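Local coordinates for protein N5-Carboxyaminoimidazole ribonucleotide synthetase (Staphylococcus aureus subsp. aureus, PDB 3ORQ) that catalyses the ATP-dependent joining of 5-aminoimidazole ribonucleotide and bicarbonate to give N5-carboxyaminoimidazole ribonucleotide in purine biosynthesis, at residues K192-L197 with N215-Q220. Sequence-based numbering, arbitrary orientation.
Sequences KKEVSL and NEHRNQ. With ADP (adenosine-5'-diphosphate), chain D.
Glu-194 and His-217 meet beside the ribose of ADP, each rising from one arm of the antiparallel hairpin formed by strands 191-201 and 207-218 in the ATP-grasp domain. The glutamate clasps the sugar with both carboxylate oxygens: OE1 accepts a hydrogen bond from O2' at 2.6 Å, and OE2 one from O3' at 2.5 Å. This two-pronged grip fixes the rotation of the carboxylate. The side chain gets there extended, with CG anti to the carbonyl carbon (chi1 -64°) and CD carried straight on beyond it.

His-217 crosses the glutamate side chain at about a right angle, yet its ring lies within 14° of the carboxylate plane. One ring face is turned to the ribose, and O3' sits over it toward the rim, 3.1 Å from CE1. ND1 also gives a weak, strongly bent hydrogen bond to OE1 of Glu-194 (3.2 Å), so the ribose hydroxyls, not the histidine, make the short bonds to the carboxylate. Asn-269 and Glu-186 supply further hydrogen bonds to the nucleotide.

Away from the nucleotide, the two strands are joined by Asn-215 N, which donates to Glu-194 O (2.9 Å, nearly straight at the hydrogen). The short strand segments run at 118° to each other. The CB bond of Ser-196 points toward the second strand, and OG, hydrogen-bonded to Ser-278, lies near the Asn-215 side chain. In the turn just after strand 207-218, Gln-220 brings CG to 3.8 Å from O4' of ADP.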
# COMPACT_ATOMS: atom_id res chain seq x y z
N LYS A 192 32.81 6.80 -7.93
CA LYS A 192 32.87 5.59 -7.10
C LYS A 192 31.49 5.16 -6.56
O LYS A 192 31.21 3.98 -6.42
CB LYS A 192 33.91 5.68 -5.98
CG LYS A 192 33.63 6.75 -4.97
CD LYS A 192 34.72 6.84 -3.89
CE LYS A 192 34.23 6.29 -2.56
NZ LYS A 192 35.25 6.48 -1.49
N LYS A 193 30.63 6.13 -6.26
CA LYS A 193 29.27 5.83 -5.83
C LYS A 193 28.30 6.86 -6.41
O LYS A 193 28.66 8.02 -6.60
CB LYS A 193 29.19 5.84 -4.30
CG LYS A 193 29.75 4.61 -3.59
CD LYS A 193 28.63 3.79 -3.00
CE LYS A 193 29.03 3.19 -1.66
NZ LYS A 193 30.00 2.07 -1.74
N GLU A 194 27.09 6.42 -6.69
CA GLU A 194 25.97 7.34 -6.93
C GLU A 194 24.94 7.27 -5.82
O GLU A 194 24.60 6.18 -5.34
CB GLU A 194 25.30 7.06 -8.26
CG GLU A 194 26.22 7.29 -9.45
CD GLU A 194 25.52 7.05 -10.73
OE1 GLU A 194 25.86 6.07 -11.39
OE2 GLU A 194 24.60 7.81 -11.06
N VAL A 195 24.45 8.43 -5.41
CA VAL A 195 23.40 8.47 -4.40
C VAL A 195 22.31 9.40 -4.86
O VAL A 195 22.50 10.19 -5.81
CB VAL A 195 23.90 8.93 -2.98
CG1 VAL A 195 24.98 8.00 -2.48
CG2 VAL A 195 24.36 10.39 -2.99
N SER A 196 21.18 9.33 -4.17
CA SER A 196 20.08 10.28 -4.42
C SER A 196 19.37 10.56 -3.12
O SER A 196 19.46 9.81 -2.15
CB SER A 196 19.10 9.73 -5.46
OG SER A 196 18.33 8.64 -4.96
N LEU A 197 18.66 11.68 -3.11
CA LEU A 197 17.97 12.17 -1.93
C LEU A 197 16.55 12.49 -2.39
O LEU A 197 16.31 13.34 -3.24
CB LEU A 197 18.65 13.42 -1.41
CG LEU A 197 18.21 13.89 -0.03
CD1 LEU A 197 18.49 12.85 1.05
CD2 LEU A 197 18.87 15.21 0.31
N ASN A 215 22.74 4.00 -5.27
CA ASN A 215 22.21 3.58 -6.55
C ASN A 215 23.29 3.05 -7.50
O ASN A 215 24.27 3.76 -7.87
CB ASN A 215 21.47 4.75 -7.22
CG ASN A 215 20.32 5.27 -6.37
OD1 ASN A 215 19.64 4.49 -5.70
ND2 ASN A 215 20.06 6.57 -6.42
N GLU A 216 23.10 1.81 -7.92
CA GLU A 216 23.94 1.23 -8.94
C GLU A 216 23.11 1.17 -10.19
O GLU A 216 21.91 0.80 -10.15
CB GLU A 216 24.43 -0.16 -8.54
CG GLU A 216 25.31 -0.76 -9.63
CD GLU A 216 25.86 -2.12 -9.27
OE1 GLU A 216 25.81 -2.52 -8.09
OE2 GLU A 216 26.34 -2.79 -10.19
N HIS A 217 23.73 1.56 -11.31
CA HIS A 217 23.11 1.46 -12.62
C HIS A 217 23.76 0.32 -13.42
O HIS A 217 24.92 -0.05 -13.18
CB HIS A 217 23.23 2.77 -13.40
CG HIS A 217 22.48 3.91 -12.80
ND1 HIS A 217 22.97 4.64 -11.73
CD2 HIS A 217 21.30 4.49 -13.13
CE1 HIS A 217 22.11 5.59 -11.41
NE2 HIS A 217 21.09 5.52 -12.25
N ARG A 218 22.99 -0.23 -14.36
CA ARG A 218 23.50 -1.21 -15.30
C ARG A 218 23.00 -0.84 -16.68
O ARG A 218 21.79 -0.73 -16.91
CB ARG A 218 23.08 -2.63 -14.93
CG ARG A 218 24.13 -3.37 -14.11
CD ARG A 218 24.09 -4.88 -14.41
NE ARG A 218 25.14 -5.59 -13.65
CZ ARG A 218 25.05 -6.85 -13.23
NH1 ARG A 218 23.95 -7.59 -13.47
NH2 ARG A 218 26.07 -7.38 -12.55
N ASN A 219 23.95 -0.62 -17.60
CA ASN A 219 23.64 -0.11 -18.93
C ASN A 219 22.88 1.21 -18.81
O ASN A 219 21.98 1.51 -19.60
CB ASN A 219 22.88 -1.16 -19.76
CG ASN A 219 23.66 -2.47 -19.91
OD1 ASN A 219 24.89 -2.46 -20.09
ND2 ASN A 219 22.97 -3.58 -19.84
N GLN A 220 23.26 1.98 -17.80
CA GLN A 220 22.76 3.34 -17.59
C GLN A 220 21.31 3.40 -17.11
O GLN A 220 20.73 4.48 -16.99
CB GLN A 220 23.03 4.24 -18.81
CG GLN A 220 24.55 4.53 -19.02
CD GLN A 220 25.31 3.34 -19.65
OE1 GLN A 220 24.93 2.83 -20.72
NE2 GLN A 220 26.38 2.90 -18.99
PB ADP D . 19.32 9.68 -17.54
O1B ADP D . 18.70 11.03 -17.34
O2B ADP D . 19.26 8.67 -16.43
O3B ADP D . 18.96 9.09 -18.88
PA ADP D . 21.86 10.54 -16.59
O1A ADP D . 22.39 11.86 -17.08
O2A ADP D . 21.19 10.48 -15.25
O3A ADP D . 20.90 9.91 -17.74
O5' ADP D . 23.03 9.44 -16.59
C5' ADP D . 22.75 8.06 -16.43
C4' ADP D . 23.99 7.37 -15.86
O4' ADP D . 25.13 7.56 -16.74
C3' ADP D . 24.41 7.93 -14.50
O3' ADP D . 23.75 7.31 -13.39
C2' ADP D . 25.90 7.65 -14.48
O2' ADP D . 26.16 6.37 -13.93
C1' ADP D . 26.32 7.71 -15.95
N9 ADP D . 26.84 9.08 -16.13
C8 ADP D . 26.12 10.13 -16.58
N7 ADP D . 26.85 11.27 -16.60
C5 ADP D . 28.08 10.92 -16.15
C6 ADP D . 29.36 11.65 -15.94
N6 ADP D . 29.42 12.98 -16.21
N1 ADP D . 30.41 10.94 -15.45
C2 ADP D . 30.32 9.61 -15.18
N3 ADP D . 29.19 8.88 -15.35
C4 ADP D . 28.07 9.49 -15.83